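Local structure of esterase (uncultured bacterium pCosCE1, 7ATL) at residues L296-V302 with F315-V321; Q309-F315 with T336-G340; G27-L31 with P54-E58; V342-S346 with A359-F365; R106-K110 with L161-P165. The protein hydrolyses carboxylic esters and, as a promiscuous family VIII carboxylesterase with a beta-lactamase-like fold, also transfers acyl groups to acceptors other than water. All blocks are in the same frame, centred on the assembly; numbering follows the deposited sequence.

Interaction 1. Residues L296-V302 with F315-V321; sequences LMRQAHV and FGFGGAV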
# COMPACT_ATOMS: atom_id res chain seq x y z
N LEU A 296 17.49 0.06 7.22
CA LEU A 296 16.66 0.25 8.43
C LEU A 296 15.20 -0.12 8.11
O LEU A 296 14.58 -0.85 8.91
CB LEU A 296 16.76 1.70 8.91
CG LEU A 296 15.86 2.09 10.08
CD1 LEU A 296 16.17 1.24 11.30
CD2 LEU A 296 16.01 3.58 10.42
N MET A 297 14.70 0.31 6.95
CA MET A 297 13.27 0.16 6.58
C MET A 297 12.93 -1.33 6.41
O MET A 297 11.74 -1.67 6.59
CB MET A 297 12.93 0.98 5.33
CG MET A 297 13.04 2.47 5.60
SD MET A 297 12.81 3.49 4.15
CE MET A 297 11.09 3.11 3.82
N ARG A 298 13.91 -2.21 6.14
CA ARG A 298 13.67 -3.66 5.87
C ARG A 298 14.21 -4.53 7.02
O ARG A 298 14.23 -5.77 6.91
CB ARG A 298 14.29 -4.06 4.51
CG ARG A 298 15.80 -3.86 4.39
CD ARG A 298 16.43 -4.80 3.38
NE ARG A 298 17.73 -4.33 2.94
CZ ARG A 298 17.93 -3.36 2.05
NH1 ARG A 298 16.90 -2.74 1.48
NH2 ARG A 298 19.15 -3.00 1.74
N GLN A 299 14.61 -3.92 8.13
CA GLN A 299 14.75 -4.69 9.38
C GLN A 299 13.37 -5.21 9.82
O GLN A 299 12.34 -4.56 9.54
CB GLN A 299 15.38 -3.84 10.48
CG GLN A 299 16.86 -3.61 10.27
CD GLN A 299 17.36 -2.59 11.26
OE1 GLN A 299 18.32 -1.86 10.99
NE2 GLN A 299 16.69 -2.52 12.41
N ALA A 300 13.37 -6.34 10.52
CA ALA A 300 12.17 -6.93 11.16
C ALA A 300 11.87 -6.20 12.48
O ALA A 300 11.95 -6.86 13.54
CB ALA A 300 12.39 -8.41 11.36
N HIS A 301 11.49 -4.91 12.42
CA HIS A 301 11.01 -4.09 13.57
C HIS A 301 9.89 -4.86 14.26
O HIS A 301 9.83 -4.79 15.47
CB HIS A 301 10.54 -2.69 13.15
CG HIS A 301 11.65 -1.84 12.61
ND1 HIS A 301 12.52 -1.18 13.44
CD2 HIS A 301 12.02 -1.57 11.34
CE1 HIS A 301 13.39 -0.53 12.70
NE2 HIS A 301 13.10 -0.75 11.41
N VAL A 302 9.08 -5.58 13.49
CA VAL A 302 8.11 -6.60 13.97
C VAL A 302 8.63 -7.95 13.51
O VAL A 302 8.89 -8.07 12.31
CB VAL A 302 6.69 -6.32 13.44
CG1 VAL A 302 5.81 -7.55 13.57
CG2 VAL A 302 6.07 -5.13 14.14
N PHE A 315 7.50 -7.36 9.85
CA PHE A 315 7.17 -6.04 9.26
C PHE A 315 8.26 -5.03 9.60
O PHE A 315 8.82 -5.04 10.74
CB PHE A 315 5.82 -5.54 9.77
CG PHE A 315 5.12 -4.63 8.81
CD1 PHE A 315 4.32 -5.15 7.80
CD2 PHE A 315 5.25 -3.26 8.90
CE1 PHE A 315 3.68 -4.30 6.92
CE2 PHE A 315 4.59 -2.42 8.02
CZ PHE A 315 3.82 -2.94 7.01
N GLY A 316 8.54 -4.18 8.63
CA GLY A 316 9.57 -3.13 8.71
C GLY A 316 8.91 -1.78 8.73
O GLY A 316 7.94 -1.64 9.51
N PHE A 317 9.45 -0.84 7.96
CA PHE A 317 8.85 0.47 7.64
C PHE A 317 8.54 0.47 6.14
O PHE A 317 9.52 0.53 5.35
CB PHE A 317 9.79 1.61 7.99
CG PHE A 317 10.29 1.66 9.41
CD1 PHE A 317 9.57 1.11 10.46
CD2 PHE A 317 11.48 2.32 9.71
CE1 PHE A 317 10.03 1.18 11.77
CE2 PHE A 317 11.93 2.40 11.02
CZ PHE A 317 11.21 1.83 12.04
N GLY A 318 7.26 0.35 5.78
CA GLY A 318 6.77 0.41 4.39
C GLY A 318 6.22 -0.91 3.86
O GLY A 318 5.49 -0.87 2.86
N GLY A 319 6.54 -2.04 4.48
CA GLY A 319 5.93 -3.34 4.11
C GLY A 319 6.44 -4.47 4.97
O GLY A 319 7.11 -4.20 5.95
N ALA A 320 6.11 -5.70 4.60
CA ALA A 320 6.45 -6.94 5.33
C ALA A 320 7.89 -7.35 4.96
O ALA A 320 8.31 -7.15 3.79
CB ALA A 320 5.48 -8.05 4.99
N VAL A 321 8.60 -7.91 5.95
CA VAL A 321 10.02 -8.32 5.84
C VAL A 321 10.03 -9.84 5.91
O VAL A 321 9.49 -10.36 6.89
CB VAL A 321 10.86 -7.71 6.96
CG1 VAL A 321 12.26 -8.35 7.02
CG2 VAL A 321 10.94 -6.20 6.83
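The imidazole of His301 lies flat over the phenyl ring of Phe317 in an offset stack, centroids 3.8 Å apart and planes only 10° from parallel. Phe317 CZ sits over the middle of the imidazole, whereas His301 NE2 lies over the phenyl ring nearer its rim, 3.3 Å from CZ. His301 has CG anti to its carbonyl carbon (chi1 -65°), which swings the ring back toward the end of helix 291-297, where NE2 donates to Leu296 O at 2.9 Å. That donor stands above the carbonyl plane; Gln299 N reaches the same oxygen from the opposite face. Beside the imidazole, Leu296 CG approaches Phe317 CE2 obliquely at 4.1 Å, and Met297, bent at chi3 (66°), curls its CE back toward Phe317 O. Two backbone joints frame the stack. Phe317 N donates to Met297 O, and the antiparallel pair Val302-Phe315 exchanges two bonds, with Val302 N 2.8 Å from Phe315 O. Since His301 and Val302 both face Phe315, this is a classic beta bulge, and an inverse gamma turn centred on Ala300 leads into it. Val321 tucks both methyls under Arg298 O. Thr72 and Met76 of helix 67-80 also touch Phe317. The bond to Leu296 O, tilted from the ring plane, helps hold the imidazole's rotation, while one face covers Phe317.

Interaction 2. Residues Q309-F315 with T336-G340; sequences QGPGWGF and TLQWG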
# COMPACT_ATOMS: atom_id res chain seq x y z
N GLN A 309 2.42 -11.76 6.08
CA GLN A 309 2.01 -12.35 4.78
C GLN A 309 1.97 -13.87 4.94
O GLN A 309 2.36 -14.59 4.00
CB GLN A 309 3.01 -12.03 3.67
CG GLN A 309 3.31 -10.55 3.52
CD GLN A 309 2.27 -9.89 2.66
OE1 GLN A 309 2.49 -9.67 1.47
NE2 GLN A 309 1.11 -9.61 3.23
N GLY A 310 1.51 -14.34 6.09
CA GLY A 310 1.63 -15.75 6.46
C GLY A 310 2.99 -16.03 7.09
O GLY A 310 3.79 -15.10 7.29
N PRO A 311 3.27 -17.32 7.42
CA PRO A 311 4.48 -17.70 8.14
C PRO A 311 5.75 -17.17 7.43
O PRO A 311 5.80 -17.26 6.21
CB PRO A 311 4.44 -19.24 8.13
CG PRO A 311 2.96 -19.57 7.98
CD PRO A 311 2.41 -18.48 7.09
N GLY A 312 6.69 -16.62 8.20
CA GLY A 312 8.06 -16.27 7.79
C GLY A 312 8.23 -14.78 7.60
O GLY A 312 9.35 -14.32 7.35
N TRP A 313 7.14 -14.03 7.70
CA TRP A 313 7.08 -12.59 7.38
C TRP A 313 6.83 -11.74 8.64
O TRP A 313 5.83 -11.98 9.36
CB TRP A 313 5.97 -12.39 6.36
CG TRP A 313 6.24 -12.92 4.99
CD1 TRP A 313 5.79 -14.10 4.46
CD2 TRP A 313 6.86 -12.21 3.90
NE1 TRP A 313 6.13 -14.19 3.14
CE2 TRP A 313 6.77 -13.03 2.76
CE3 TRP A 313 7.47 -10.96 3.78
CZ2 TRP A 313 7.30 -12.65 1.53
CZ3 TRP A 313 7.97 -10.57 2.56
CH2 TRP A 313 7.88 -11.41 1.46
N GLY A 314 7.76 -10.83 8.93
CA GLY A 314 7.63 -9.78 9.94
C GLY A 314 7.16 -8.51 9.28
O GLY A 314 6.50 -8.60 8.24
N PHE A 315 7.50 -7.36 9.85
CA PHE A 315 7.17 -6.04 9.26
C PHE A 315 8.26 -5.03 9.60
O PHE A 315 8.82 -5.04 10.74
CB PHE A 315 5.82 -5.54 9.77
CG PHE A 315 5.12 -4.63 8.81
CD1 PHE A 315 4.32 -5.15 7.80
CD2 PHE A 315 5.25 -3.26 8.90
CE1 PHE A 315 3.68 -4.30 6.92
CE2 PHE A 315 4.59 -2.42 8.02
CZ PHE A 315 3.82 -2.94 7.01
N THR A 336 13.62 -9.52 1.75
CA THR A 336 12.59 -9.10 0.78
C THR A 336 11.58 -8.21 1.51
O THR A 336 11.15 -8.58 2.61
CB THR A 336 11.91 -10.30 0.13
OG1 THR A 336 12.83 -10.82 -0.82
CG2 THR A 336 10.64 -9.94 -0.60
N LEU A 337 11.29 -7.05 0.93
CA LEU A 337 10.25 -6.12 1.41
C LEU A 337 9.08 -6.26 0.45
O LEU A 337 9.33 -6.17 -0.76
CB LEU A 337 10.79 -4.69 1.43
CG LEU A 337 9.92 -3.68 2.16
CD1 LEU A 337 9.96 -3.93 3.67
CD2 LEU A 337 10.35 -2.25 1.84
N GLN A 338 7.87 -6.48 0.95
CA GLN A 338 6.68 -6.73 0.10
C GLN A 338 5.44 -6.15 0.77
O GLN A 338 5.32 -6.23 1.99
CB GLN A 338 6.46 -8.23 -0.07
CG GLN A 338 5.18 -8.60 -0.80
CD GLN A 338 5.18 -10.08 -1.08
OE1 GLN A 338 5.85 -10.55 -1.98
NE2 GLN A 338 4.44 -10.85 -0.30
N TRP A 339 4.51 -5.67 -0.04
CA TRP A 339 3.11 -5.41 0.38
C TRP A 339 2.24 -5.33 -0.87
O TRP A 339 2.78 -5.64 -1.96
CB TRP A 339 3.07 -4.14 1.24
CG TRP A 339 1.98 -4.14 2.25
CD1 TRP A 339 0.97 -3.24 2.34
CD2 TRP A 339 1.78 -5.09 3.31
NE1 TRP A 339 0.14 -3.56 3.37
CE2 TRP A 339 0.60 -4.70 3.98
CE3 TRP A 339 2.46 -6.22 3.77
CZ2 TRP A 339 0.10 -5.41 5.07
CZ3 TRP A 339 1.97 -6.92 4.85
CH2 TRP A 339 0.80 -6.51 5.50
N GLY A 340 0.96 -4.99 -0.73
CA GLY A 340 0.00 -4.96 -1.84
C GLY A 340 -1.04 -3.86 -1.69
O GLY A 340 -0.73 -2.83 -1.02
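Gln309-Phe315 turns through a type II beta turn from Gly310 to Trp313 before entering the weakly bonded edge strand 313-315, and it meets strand 337-341 through side chains: the nearest CA atoms, those of Gln309 and Trp339, are 8.3 Å apart. Strand 320-322 runs between the two in the sheet, and its Ala320 touches Gln309, Trp313 and Trp339. The phenyl of Phe315 directs its edge at the face of the Trp339 six-membered ring, with planes at 88° and Phe315 CE1 3.8 Å from Trp339 CZ3. Gln309 bends at chi2 (-84°), bringing its amide obliquely beside the same indole, NE2 being 3.3 Å from Trp339 CZ3. Its OE1 accepts from Gln338 NE2 at 2.9 Å, in the carbonyl plane and on a lone pair, the two amides being turned 71° apart. The extended Gln338 also passes across Trp313, whose CH2 lies 3.8 Å from Gln338 CB, while Thr336 CG2 meets that ring at its edge. Trp339 touches residues of an SxxK pattern, consistent with the active-site side of a beta-lactamase-like esterase. One hydrogen bond thus joins the glutamines, Gln309 lying by both indoles, while Trp339 is held by its T-shaped contact and by its NE1 bond to Tyr171 OH.

Interaction 3. Residues G27-L31 with P54-E58; sequences GSVVL and PMVRE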
# COMPACT_ATOMS: atom_id res chain seq x y z
N GLY A 27 -7.33 -6.77 -16.42
CA GLY A 27 -6.14 -6.09 -16.95
C GLY A 27 -5.06 -5.91 -15.89
O GLY A 27 -5.38 -5.88 -14.67
N SER A 28 -3.80 -5.83 -16.30
CA SER A 28 -2.64 -5.62 -15.39
C SER A 28 -1.55 -4.87 -16.14
O SER A 28 -1.53 -4.92 -17.38
CB SER A 28 -2.11 -6.91 -14.81
OG SER A 28 -1.34 -7.62 -15.76
N VAL A 29 -0.74 -4.15 -15.37
CA VAL A 29 0.60 -3.66 -15.79
C VAL A 29 1.62 -4.27 -14.83
O VAL A 29 1.47 -4.06 -13.63
CB VAL A 29 0.63 -2.13 -15.76
CG1 VAL A 29 2.00 -1.60 -16.14
CG2 VAL A 29 -0.45 -1.55 -16.65
N VAL A 30 2.58 -5.03 -15.35
CA VAL A 30 3.65 -5.72 -14.57
C VAL A 30 5.03 -5.23 -15.05
O VAL A 30 5.31 -5.35 -16.25
CB VAL A 30 3.55 -7.24 -14.71
CG1 VAL A 30 4.74 -7.93 -14.08
CG2 VAL A 30 2.25 -7.79 -14.12
N LEU A 31 5.84 -4.71 -14.14
CA LEU A 31 7.21 -4.19 -14.39
C LEU A 31 8.23 -4.98 -13.54
O LEU A 31 7.97 -5.25 -12.34
CB LEU A 31 7.26 -2.70 -14.03
CG LEU A 31 6.26 -1.78 -14.73
CD1 LEU A 31 6.52 -0.32 -14.37
CD2 LEU A 31 6.27 -1.94 -16.23
N PRO A 54 -7.99 -0.95 -24.24
CA PRO A 54 -6.85 -1.79 -23.88
C PRO A 54 -6.09 -1.14 -22.71
O PRO A 54 -5.95 0.10 -22.65
CB PRO A 54 -6.02 -1.82 -25.17
CG PRO A 54 -6.33 -0.50 -25.82
CD PRO A 54 -7.81 -0.31 -25.55
N MET A 55 -5.65 -1.99 -21.78
CA MET A 55 -4.69 -1.58 -20.72
C MET A 55 -3.38 -1.17 -21.41
O MET A 55 -2.95 -1.91 -22.31
CB MET A 55 -4.41 -2.73 -19.74
CG MET A 55 -3.58 -2.30 -18.51
SD MET A 55 -4.47 -1.29 -17.30
CE MET A 55 -5.37 -2.60 -16.47
N VAL A 56 -2.82 -0.03 -21.04
CA VAL A 56 -1.50 0.44 -21.51
C VAL A 56 -0.60 0.65 -20.28
O VAL A 56 -1.11 0.68 -19.13
CB VAL A 56 -1.62 1.70 -22.39
CG1 VAL A 56 -2.49 1.47 -23.62
CG2 VAL A 56 -2.08 2.93 -21.61
N ARG A 57 0.72 0.79 -20.51
CA ARG A 57 1.75 0.88 -19.46
C ARG A 57 1.49 2.11 -18.59
O ARG A 57 1.69 2.02 -17.36
CB ARG A 57 3.13 0.94 -20.12
CG ARG A 57 4.29 0.81 -19.15
CD ARG A 57 5.62 1.04 -19.83
NE ARG A 57 6.70 1.16 -18.87
CZ ARG A 57 7.94 0.74 -19.08
NH1 ARG A 57 8.28 0.15 -20.21
NH2 ARG A 57 8.85 0.88 -18.13
N GLU A 58 1.03 3.21 -19.21
CA GLU A 58 0.78 4.53 -18.56
C GLU A 58 -0.58 4.55 -17.83
O GLU A 58 -0.86 5.56 -17.16
CB GLU A 58 0.78 5.68 -19.57
CG GLU A 58 2.02 5.74 -20.46
CD GLU A 58 2.02 4.78 -21.65
OE1 GLU A 58 0.94 4.55 -22.22
OE2 GLU A 58 3.12 4.26 -21.97
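Val29 plants CG2 against Met55 CG at 3.7 Å, the centre of the close-packed end of this contact. The side chain of Met55 leaves with CG anti to its backbone N (chi1 -172°) and then bends at chi2 and chi3, folding the thioether along strand 27-34. Its CE finishes 3.4 Å from Gly27 C, over a backbone with no side chain on that side, and its CG lies 3.5 Å from Ser28 O. Val29 CG2 also rests on Val56 O at 3.4 Å, while CG1 faces Arg57 O across a slightly wider gap of 3.8 Å. Toward Leu31 the fit slackens and the partly exposed Arg57 takes over. Extended from CG to NE, Arg57 runs across Leu31 at about a right angle, and Leu31 CD2 sits over one guanidinium face, offset to the rim, 4.1 Å from NE. Arg57 NH2 forms a salt bridge with Asp272. The short segments run 13° apart, the segment 54-58, mostly loop, packing on a strand of the antiparallel sheet of the beta-lactamase-like fold. Phe61 of strand 61-62 packs against Val29 and Met55, helix 271-283 covers Val29 and Leu31 through Ala271, and strand 37-44 supports Arg57 through Val38 and Ala41.

Interaction 4. Residues V342-S346 with A359-F365; sequences VYGHS and ALTNTAF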
# COMPACT_ATOMS: atom_id res chain seq x y z
N VAL A 342 -5.74 -3.65 -1.79
CA VAL A 342 -7.03 -4.37 -1.98
C VAL A 342 -7.54 -4.15 -3.41
O VAL A 342 -8.21 -5.03 -3.89
CB VAL A 342 -8.10 -3.97 -0.96
CG1 VAL A 342 -7.64 -4.21 0.47
CG2 VAL A 342 -8.54 -2.53 -1.14
N TYR A 343 -7.27 -3.02 -4.07
CA TYR A 343 -7.80 -2.79 -5.45
C TYR A 343 -7.22 -3.82 -6.43
O TYR A 343 -7.82 -4.02 -7.50
CB TYR A 343 -7.59 -1.35 -5.92
CG TYR A 343 -8.70 -0.40 -5.53
CD1 TYR A 343 -9.99 -0.58 -6.01
CD2 TYR A 343 -8.47 0.69 -4.71
CE1 TYR A 343 -11.02 0.28 -5.67
CE2 TYR A 343 -9.48 1.57 -4.37
CZ TYR A 343 -10.76 1.37 -4.85
OH TYR A 343 -11.77 2.21 -4.53
N GLY A 344 -6.06 -4.40 -6.11
CA GLY A 344 -5.56 -5.63 -6.75
C GLY A 344 -4.08 -5.55 -7.07
O GLY A 344 -3.74 -5.81 -8.21
N HIS A 345 -3.22 -5.24 -6.10
CA HIS A 345 -1.77 -4.96 -6.37
C HIS A 345 -0.87 -5.80 -5.47
O HIS A 345 -1.32 -6.18 -4.35
CB HIS A 345 -1.41 -3.48 -6.25
CG HIS A 345 -2.41 -2.52 -6.82
ND1 HIS A 345 -2.96 -2.67 -8.08
CD2 HIS A 345 -2.96 -1.40 -6.30
CE1 HIS A 345 -3.78 -1.66 -8.31
NE2 HIS A 345 -3.82 -0.87 -7.22
N SER A 346 0.33 -6.10 -5.97
CA SER A 346 1.48 -6.63 -5.20
C SER A 346 2.75 -5.90 -5.64
O SER A 346 2.78 -5.36 -6.75
CB SER A 346 1.61 -8.13 -5.30
OG SER A 346 1.80 -8.54 -6.64
N ALA A 359 3.19 -5.28 -9.72
CA ALA A 359 2.08 -6.00 -10.37
C ALA A 359 0.77 -5.30 -10.01
O ALA A 359 0.14 -5.68 -9.00
CB ALA A 359 2.11 -7.42 -9.90
N LEU A 360 0.41 -4.27 -10.77
CA LEU A 360 -0.85 -3.50 -10.59
C LEU A 360 -1.94 -4.18 -11.40
O LEU A 360 -1.68 -4.48 -12.57
CB LEU A 360 -0.64 -2.05 -11.05
CG LEU A 360 0.44 -1.28 -10.28
CD1 LEU A 360 0.34 0.21 -10.58
CD2 LEU A 360 0.38 -1.52 -8.78
N THR A 361 -3.10 -4.45 -10.81
CA THR A 361 -4.29 -4.96 -11.54
C THR A 361 -5.51 -4.10 -11.18
O THR A 361 -5.45 -3.31 -10.25
CB THR A 361 -4.60 -6.45 -11.32
OG1 THR A 361 -5.53 -6.63 -10.25
CG2 THR A 361 -3.37 -7.30 -11.08
N ASN A 362 -6.57 -4.28 -11.93
CA ASN A 362 -7.83 -3.55 -11.75
C ASN A 362 -8.84 -4.55 -11.23
O ASN A 362 -10.02 -4.31 -11.39
CB ASN A 362 -8.26 -2.90 -13.07
CG ASN A 362 -8.57 -3.92 -14.14
OD1 ASN A 362 -8.52 -5.13 -13.90
ND2 ASN A 362 -8.94 -3.45 -15.32
N THR A 363 -8.37 -5.64 -10.62
CA THR A 363 -9.23 -6.76 -10.16
C THR A 363 -8.95 -7.08 -8.69
O THR A 363 -7.93 -7.70 -8.37
CB THR A 363 -9.01 -7.95 -11.09
OG1 THR A 363 -9.32 -7.49 -12.41
CG2 THR A 363 -9.86 -9.15 -10.72
N ALA A 364 -9.86 -6.67 -7.80
CA ALA A 364 -9.86 -7.04 -6.36
C ALA A 364 -10.74 -8.28 -6.18
O ALA A 364 -11.81 -8.34 -6.78
CB ALA A 364 -10.39 -5.87 -5.59
N PHE A 365 -10.33 -9.28 -5.39
CA PHE A 365 -9.08 -9.33 -4.67
C PHE A 365 -8.06 -10.23 -5.37
O PHE A 365 -7.05 -10.50 -4.73
CB PHE A 365 -9.35 -9.84 -3.25
CG PHE A 365 -10.45 -9.07 -2.57
CD1 PHE A 365 -10.20 -7.82 -2.02
CD2 PHE A 365 -11.75 -9.57 -2.54
CE1 PHE A 365 -11.22 -7.09 -1.44
CE2 PHE A 365 -12.76 -8.85 -1.94
CZ PHE A 365 -12.50 -7.60 -1.40
O HOH W 1 -0.42 -8.29 -8.18
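His345 packs its ring against Leu360, and its side chain can be traced outward from the strand. CB lies 3.7 Å from Leu360 CD2; CG, anti to the carbonyl carbon (chi1 -41°), meets the same methyl at 3.6 Å, placing it over the ring face in a CH-pi contact. ND1 accepts from Thr361 N at 3.3 Å, the donor lying within 1° of the ring plane. CE1 comes edge-on to Thr361 O, and at the tip NE2 is bonded to Arg62 O, so the imidazole is gripped at both nitrogens. His345, Leu360 and Thr361 belong to the antiparallel hairpin of strands 345-350 and 355-361, in the central sheet of the beta-lactamase-like fold; Ser346 and Ala359 form a hydrogen-bonded pair there, with Ser346 N 3.1 Å from Ala359 O and Ala359 N bonded back to Ser346 O. On its other side strand 345-350 begins with a classic beta bulge, Gly344 and His345 both facing Gly341 of strand 337-341. Thr361 OG1 donates to Gly344 O at 2.8 Å, on a lone pair in the carbonyl plane, and accepts from Thr363 N, making an ST turn. On the face bearing Ser346 and Ala359, a water accepts a hydrogen bond from Ser346 OG at 2.7 Å and donates to Ala359 O.

Interaction 5. Residues R106-K110 with L161-P165; sequences RPPIK and LLAEP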
# COMPACT_ATOMS: atom_id res chain seq x y z
N ARG A 106 -3.88 6.39 28.79
CA ARG A 106 -3.54 7.08 27.51
C ARG A 106 -2.05 6.93 27.25
O ARG A 106 -1.26 7.80 27.60
CB ARG A 106 -3.91 8.57 27.55
CG ARG A 106 -5.40 8.82 27.71
CD ARG A 106 -5.81 10.29 27.80
NE ARG A 106 -7.24 10.32 28.04
CZ ARG A 106 -8.19 10.04 27.14
NH1 ARG A 106 -7.89 9.75 25.88
NH2 ARG A 106 -9.46 10.06 27.50
N PRO A 107 -1.62 5.80 26.65
CA PRO A 107 -0.20 5.55 26.45
C PRO A 107 0.29 6.35 25.26
O PRO A 107 -0.42 6.51 24.27
CB PRO A 107 -0.14 4.04 26.18
CG PRO A 107 -1.45 3.75 25.51
CD PRO A 107 -2.45 4.73 26.10
N PRO A 108 1.55 6.83 25.32
CA PRO A 108 2.14 7.54 24.18
C PRO A 108 2.31 6.57 23.01
O PRO A 108 2.55 5.38 23.24
CB PRO A 108 3.48 8.10 24.71
CG PRO A 108 3.79 7.23 25.93
CD PRO A 108 2.47 6.69 26.45
N ILE A 109 2.08 7.08 21.81
CA ILE A 109 2.31 6.36 20.53
C ILE A 109 3.54 7.00 19.91
O ILE A 109 3.58 8.25 19.80
CB ILE A 109 1.11 6.46 19.57
CG1 ILE A 109 -0.17 5.81 20.13
CG2 ILE A 109 1.49 5.89 18.21
CD1 ILE A 109 -1.44 6.25 19.43
N LYS A 110 4.47 6.16 19.49
CA LYS A 110 5.70 6.64 18.84
C LYS A 110 5.53 6.50 17.33
O LYS A 110 4.82 5.58 16.89
CB LYS A 110 6.93 5.87 19.32
CG LYS A 110 7.40 6.20 20.73
CD LYS A 110 8.17 5.04 21.33
CE LYS A 110 9.19 5.46 22.36
NZ LYS A 110 10.45 4.71 22.20
N LEU A 161 -7.71 2.31 21.75
CA LEU A 161 -6.60 1.47 21.25
C LEU A 161 -6.89 0.03 21.66
O LEU A 161 -7.59 -0.17 22.66
CB LEU A 161 -5.29 1.96 21.85
CG LEU A 161 -4.87 3.37 21.47
CD1 LEU A 161 -3.70 3.82 22.32
CD2 LEU A 161 -4.53 3.45 19.99
N LEU A 162 -6.34 -0.94 20.93
CA LEU A 162 -6.56 -2.38 21.20
C LEU A 162 -5.41 -2.97 22.01
O LEU A 162 -5.57 -4.08 22.48
CB LEU A 162 -6.76 -3.09 19.86
CG LEU A 162 -8.17 -2.87 19.32
CD1 LEU A 162 -8.25 -1.60 18.49
CD2 LEU A 162 -8.65 -4.06 18.53
N ALA A 163 -4.32 -2.24 22.20
CA ALA A 163 -3.10 -2.76 22.85
C ALA A 163 -2.09 -1.64 23.08
O ALA A 163 -2.19 -0.59 22.40
CB ALA A 163 -2.52 -3.86 22.00
N GLU A 164 -1.18 -1.85 24.04
CA GLU A 164 -0.06 -0.92 24.31
C GLU A 164 0.70 -0.70 23.01
O GLU A 164 1.11 -1.67 22.35
CB GLU A 164 0.91 -1.48 25.35
CG GLU A 164 0.82 -0.82 26.71
CD GLU A 164 1.62 -1.63 27.70
OE1 GLU A 164 2.84 -1.76 27.45
OE2 GLU A 164 1.03 -2.20 28.68
N PRO A 165 0.87 0.57 22.58
CA PRO A 165 1.73 0.90 21.45
C PRO A 165 3.04 0.11 21.58
O PRO A 165 3.59 0.13 22.64
CB PRO A 165 1.90 2.41 21.58
CG PRO A 165 0.54 2.84 22.13
CD PRO A 165 0.16 1.75 23.11
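Pro107 and Pro165 meet ring against ring at about a right angle, Pro107 CG standing 3.5 Å from Pro165 CD. The same CG points at Leu161, whose CD1 lies 3.9 Å away, so one corner of the Pro107 ring touches both ends of the segment 161-165. Pro165 in turn wedges its CG between the backbone and a side chain: 3.4 Å from Pro108 O and 3.7 Å from Ile109 CG1. With CG1 anti to the carbonyl carbon (chi1 -63°), Ile109 crosses the Pro165 ring and extends CD1 to within 4.2 Å of Leu161 CD2. The branches of Leu161 are thereby shared, CD1 going to the proline and CD2 to the isoleucine. Apart from the touch on Pro108 O the contacts are apolar, and both segments are loops: 106-110 leads into helix 111-116, with Lys110 at its N-cap position, while 161-165 links helix 149-157 to helix 174-186, so the patch joins two connections of the helical part of this beta-lactamase-like fold. A second shell holds these residues. Ile109 is bonded through its main chain to Val90, and Leu161 likewise to Ala100; Leu114 of helix 111-116 packs on Ile109, while His113 of the same helix touches Pro165. Farther out, Lys110 NZ forms a salt bridge with Asp87.

Interactions 1 and 2 share Phe315 and join directly, Val321 and Ala320 of the first making probable backbone bonds to Gly314 and Gln338 of the second. Interaction 2 spans three neighbouring strands of the seven-stranded sheet; interaction 4 follows it in the chain, on the hairpin beyond, and interaction 3 adjoins interaction 4 through bonding of strand 27-34 to strand 355-361. Interactions 2, 3 and 4 are buried; 1 and 5 are partly so, and 5 lies between loops away from the sheet. Their chemistry differs accordingly: aromatic stacks and polar bonds in 1 and 2, backbone pairing with a doubly held histidine in 4, and mainly apolar contacts in 3 and 5.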